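PDB 4E72: DUF3298 domain-containing protein from Pseudomonas aeruginosa, which is of unknown function but belongs to the DUF3298 family and is probably exported as a lipoprotein. Local coordinates for residues V48-A51 with L52-T56; L151-K154 with A155-L158. All blocks are in the same frame, centred on the assembly; numbering follows the deposited sequence.

Contact 1. Residues V48-A51 with L52-T56; sequences VERA and LLEMT
Arg50 and Glu54, one helical turn apart, run alongside each other and are joined by a salt bridge in which Arg50 NH1 gives a hydrogen bond of 2.9 Å to Glu54 OE2. The oxygen lies at the edge of the guanidinium, 17° out of its plane, and the two flat groups are turned 42° against each other. Bends at chi2 (87°) and chi3 of Arg50 bring the guanidinium round to the carboxylate, whose other oxygen, OE1, pairs with Arg57. Glu49 OE2 takes a weak hydrogen bond from Leu68 N. The backbone bonds follow the i to i+4 pattern of an alpha helix: Leu52 N to Val48 O at 3.0 Å, Leu53 N to Glu49 O and Glu54 N to Arg50 O. Near the C-terminal end, Leu53 O accepts from both Thr56 N and Thr56 OG1, the hydroxyl bond measuring 2.6 Å. On the apolar side Val48 CG1 and Leu52 CD1 are 4.3 Å apart. Met55, a selenomethionine, lays its CG 3.3 Å from Ala51 O. Helix 44-54 rests on the large mixed sheet, with Val48, Ala51 and Met55 against strand 98-108 and Val48 and Leu52 against strand 84-95, while Leu52 and Leu53 meet Leu68 of helix 68-78.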
loop_
_atom_site.group_PDB
_atom_site.type_symbol
_atom_site.label_atom_id
_atom_site.label_comp_id
_atom_site.label_asym_id
_atom_site.label_seq_id
_atom_site.Cartn_x
_atom_site.Cartn_y
_atom_site.Cartn_z
ATOM N N VAL A 48 -3.343 11.615 0.324
ATOM C CA VAL A 48 -2.972 10.700 -0.747
ATOM C C VAL A 48 -1.674 11.202 -1.394
ATOM O O VAL A 48 -0.738 10.418 -1.556
ATOM C CB VAL A 48 -4.129 10.576 -1.769
ATOM C CG1 VAL A 48 -3.663 9.924 -3.062
ATOM C CG2 VAL A 48 -5.285 9.804 -1.164
ATOM N N GLU A 49 -1.610 12.508 -1.727
ATOM C CA GLU A 49 -0.423 13.116 -2.352
ATOM C C GLU A 49 0.835 12.864 -1.504
ATOM O O GLU A 49 1.831 12.408 -2.053
ATOM C CB GLU A 49 -0.620 14.628 -2.599
ATOM C CG GLU A 49 0.556 15.243 -3.357
ATOM C CD GLU A 49 0.423 16.683 -3.799
ATOM O OE1 GLU A 49 0.502 17.582 -2.930
ATOM O OE2 GLU A 49 0.356 16.917 -5.027
ATOM N N ARG A 50 0.776 13.119 -0.176
ATOM C CA ARG A 50 1.907 12.925 0.738
ATOM C C ARG A 50 2.308 11.443 0.811
ATOM O O ARG A 50 3.505 11.142 0.759
ATOM C CB ARG A 50 1.577 13.468 2.148
ATOM C CG ARG A 50 2.517 12.971 3.256
ATOM C CD ARG A 50 3.756 13.830 3.423
ATOM N NE ARG A 50 3.645 14.685 4.605
ATOM C CZ ARG A 50 4.144 14.383 5.800
ATOM N NH1 ARG A 50 4.813 13.249 5.983
ATOM N NH2 ARG A 50 3.985 15.216 6.821
ATOM N N ALA A 51 1.318 10.527 0.904
ATOM C CA ALA A 51 1.572 9.085 0.990
ATOM C C ALA A 51 2.286 8.585 -0.274
ATOM O O ALA A 51 3.156 7.716 -0.171
ATOM C CB ALA A 51 0.275 8.315 1.223
ATOM N N LEU A 52 1.968 9.163 -1.456
ATOM C CA LEU A 52 2.670 8.790 -2.690
ATOM C C LEU A 52 4.071 9.376 -2.721
ATOM O O LEU A 52 4.997 8.692 -3.133
ATOM C CB LEU A 52 1.913 9.243 -3.926
ATOM C CG LEU A 52 0.706 8.422 -4.290
ATOM C CD1 LEU A 52 -0.136 9.157 -5.322
ATOM C CD2 LEU A 52 1.112 7.026 -4.748
ATOM N N LEU A 53 4.240 10.612 -2.213
ATOM C CA LEU A 53 5.549 11.270 -2.161
ATOM C C LEU A 53 6.520 10.523 -1.245
ATOM O O LEU A 53 7.717 10.502 -1.541
ATOM C CB LEU A 53 5.426 12.734 -1.727
ATOM C CG LEU A 53 4.903 13.697 -2.787
ATOM C CD1 LEU A 53 4.541 15.039 -2.163
ATOM C CD2 LEU A 53 5.905 13.864 -3.940
ATOM N N GLU A 54 6.001 9.887 -0.166
ATOM C CA GLU A 54 6.781 9.074 0.796
ATOM C C GLU A 54 7.393 7.850 0.118
ATOM O O GLU A 54 8.475 7.411 0.499
ATOM C CB GLU A 54 5.889 8.607 1.967
ATOM C CG GLU A 54 5.540 9.691 2.988
ATOM C CD GLU A 54 6.643 10.247 3.876
ATOM O OE1 GLU A 54 7.713 9.607 4.008
ATOM O OE2 GLU A 54 6.429 11.343 4.442
HETATM N N MSE A 55 6.709 7.309 -0.894
HETATM C CA MSE A 55 7.172 6.146 -1.658
HETATM C C MSE A 55 8.304 6.492 -2.633
HETATM O O MSE A 55 8.852 5.592 -3.264
HETATM C CB MSE A 55 6.013 5.530 -2.433
HETATM C CG MSE A 55 4.813 5.211 -1.572
HETATM SE SE MSE A 55 3.472 4.412 -2.681
HETATM C CE MSE A 55 4.101 2.593 -2.564
ATOM N N THR A 56 8.668 7.775 -2.756
ATOM C CA THR A 56 9.763 8.176 -3.638
ATOM C C THR A 56 11.066 8.345 -2.854
ATOM O O THR A 56 12.130 8.483 -3.470
ATOM C CB THR A 56 9.436 9.470 -4.397
ATOM O OG1 THR A 56 9.432 10.580 -3.492
ATOM C CG2 THR A 56 8.148 9.376 -5.229
#

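Contact 2. Residues L151-K154 with A155-L158; sequences LAHK and AWLL
His153 O receives the shortest sound bond of this turn, from Leu157 N at 2.8 Å, with an N-H...O angle of 154°. Two side-chain carbons also crowd this oxygen: Leu157 CG at 3.4 Å, and CB of Trp156, whose indole has the carbonyl oxygen near its plane, at the edge. The neighbouring carbonyls are engaged in the same way, Leu151 O by Ala155 N, Ala152 O by Trp156 N and Lys154 O by Leu158 N.

The imidazole of His153 is thrown forward along the helix because CG stands anti to the backbone N (chi1 -176°), and it meets the side chains three and four residues on. Leu157 CG sits over one face of the His153 ring, 4.2 Å from its centroid and off centre, in a CH-pi contact. The Leu157 methyl CD1 extends the overlap, approaching His153 CE1 at 3.7 Å and ND1 at nearly the same distance. These i to i+4 and i to i+3 pairings belong to helix 142-159 of the DUF3298 region, which packs against the small antiparallel sheet: Ala152 touches Ile208, and both His153 and Trp156 touch Leu206 of strand 205-208.

The indole is related to the imidazole less intimately. The planes lie within 19° of parallel, but the centroids of the His153 imidazole and the Trp156 six-membered ring are 6.0 Å apart, too offset for a real stack; the nearest approach is His153 CD2 to Trp156 CE3 at 4.2 Å. Trp156 leans on Pro204 as well, and its carbonyl oxygen accepts a hydrogen bond from Asn160 ND2. Beyond the helix, the ring of Phe174 also meets that of His153, and Leu157 reaches Leu162.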
loop_
_atom_site.group_PDB
_atom_site.type_symbol
_atom_site.label_atom_id
_atom_site.label_comp_id
_atom_site.label_asym_id
_atom_site.label_seq_id
_atom_site.Cartn_x
_atom_site.Cartn_y
_atom_site.Cartn_z
ATOM N N LEU A 151 -0.209 -17.124 12.278
ATOM C CA LEU A 151 -1.137 -18.187 11.881
ATOM C C LEU A 151 -1.538 -17.998 10.402
ATOM O O LEU A 151 -1.534 -18.973 9.640
ATOM C CB LEU A 151 -2.370 -18.201 12.826
ATOM C CG LEU A 151 -3.525 -19.176 12.507
ATOM C CD1 LEU A 151 -3.071 -20.647 12.519
ATOM C CD2 LEU A 151 -4.696 -18.936 13.444
ATOM N N ALA A 152 -1.823 -16.736 9.995
ATOM C CA ALA A 152 -2.148 -16.351 8.615
ATOM C C ALA A 152 -0.952 -16.613 7.667
ATOM O O ALA A 152 -1.154 -16.908 6.488
ATOM C CB ALA A 152 -2.552 -14.885 8.567
ATOM N N HIS A 153 0.291 -16.542 8.204
ATOM C CA HIS A 153 1.498 -16.875 7.471
ATOM C C HIS A 153 1.501 -18.377 7.175
ATOM O O HIS A 153 1.771 -18.782 6.034
ATOM C CB HIS A 153 2.758 -16.454 8.242
ATOM C CG HIS A 153 4.040 -16.687 7.480
ATOM N ND1 HIS A 153 4.988 -17.599 7.917
ATOM C CD2 HIS A 153 4.466 -16.152 6.310
ATOM C CE1 HIS A 153 5.962 -17.570 7.023
ATOM N NE2 HIS A 153 5.694 -16.721 6.037
ATOM N N LYS A 154 1.182 -19.195 8.201
ATOM C CA LYS A 154 1.137 -20.658 8.100
ATOM C C LYS A 154 0.078 -21.085 7.078
ATOM O O LYS A 154 0.365 -21.945 6.241
ATOM C CB LYS A 154 0.893 -21.309 9.471
ATOM C CG LYS A 154 1.981 -20.981 10.487
ATOM C CD LYS A 154 2.885 -22.158 10.805
ATOM C CE LYS A 154 3.617 -21.962 12.118
ATOM N NZ LYS A 154 2.687 -21.941 13.285
ATOM N N ALA A 155 -1.092 -20.403 7.074
ATOM C CA ALA A 155 -2.150 -20.661 6.101
ATOM C C ALA A 155 -1.675 -20.307 4.689
ATOM O O ALA A 155 -1.949 -21.062 3.771
ATOM C CB ALA A 155 -3.404 -19.880 6.455
ATOM N N TRP A 156 -0.935 -19.189 4.527
ATOM C CA TRP A 156 -0.365 -18.719 3.259
ATOM C C TRP A 156 0.683 -19.714 2.733
ATOM O O TRP A 156 0.726 -19.960 1.526
ATOM C CB TRP A 156 0.249 -17.319 3.413
ATOM C CG TRP A 156 0.901 -16.798 2.168
ATOM C CD1 TRP A 156 0.297 -16.146 1.137
ATOM C CD2 TRP A 156 2.295 -16.896 1.819
ATOM N NE1 TRP A 156 1.215 -15.861 0.152
ATOM C CE2 TRP A 156 2.446 -16.322 0.539
ATOM C CE3 TRP A 156 3.427 -17.428 2.463
ATOM C CZ2 TRP A 156 3.684 -16.259 -0.113
ATOM C CZ3 TRP A 156 4.653 -17.379 1.809
ATOM C CH2 TRP A 156 4.776 -16.786 0.546
ATOM N N LEU A 157 1.530 -20.271 3.629
ATOM C CA LEU A 157 2.530 -21.286 3.259
ATOM C C LEU A 157 1.844 -22.546 2.689
ATOM O O LEU A 157 2.272 -23.059 1.650
ATOM C CB LEU A 157 3.414 -21.683 4.463
ATOM C CG LEU A 157 4.436 -20.655 4.956
ATOM C CD1 LEU A 157 4.931 -21.026 6.364
ATOM C CD2 LEU A 157 5.602 -20.483 3.954
ATOM N N LEU A 158 0.792 -23.044 3.404
ATOM C CA LEU A 158 -0.018 -24.214 3.050
ATOM C C LEU A 158 -0.709 -23.990 1.705
ATOM O O LEU A 158 -0.698 -24.887 0.870
ATOM C CB LEU A 158 -1.056 -24.550 4.164
ATOM C CG LEU A 158 -1.877 -25.851 3.970
ATOM C CD1 LEU A 158 -0.992 -27.074 3.939
ATOM C CD2 LEU A 158 -2.888 -26.038 5.068
#

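How the contacts relate
From the N terminus, strands 12-19 and 30-37 come before helix 44-54, which carries contact 1. Helix 68-78 and the remaining four strands of the mixed sheet follow, and the chain then reaches helix 142-159 and contact 2. Each contact joins consecutive residues of one helix, so neither closes a long loop; they lie in series, without nesting or crossing. Contact 1 belongs to the helical layer on the six-stranded sheet, contact 2 to the helix packed on the three-stranded sheet 179-181, 187-190 and 205-208. Their centres are about 31 Å apart on opposite sides of the chain's centre, and their nearest atoms about 19 Å apart.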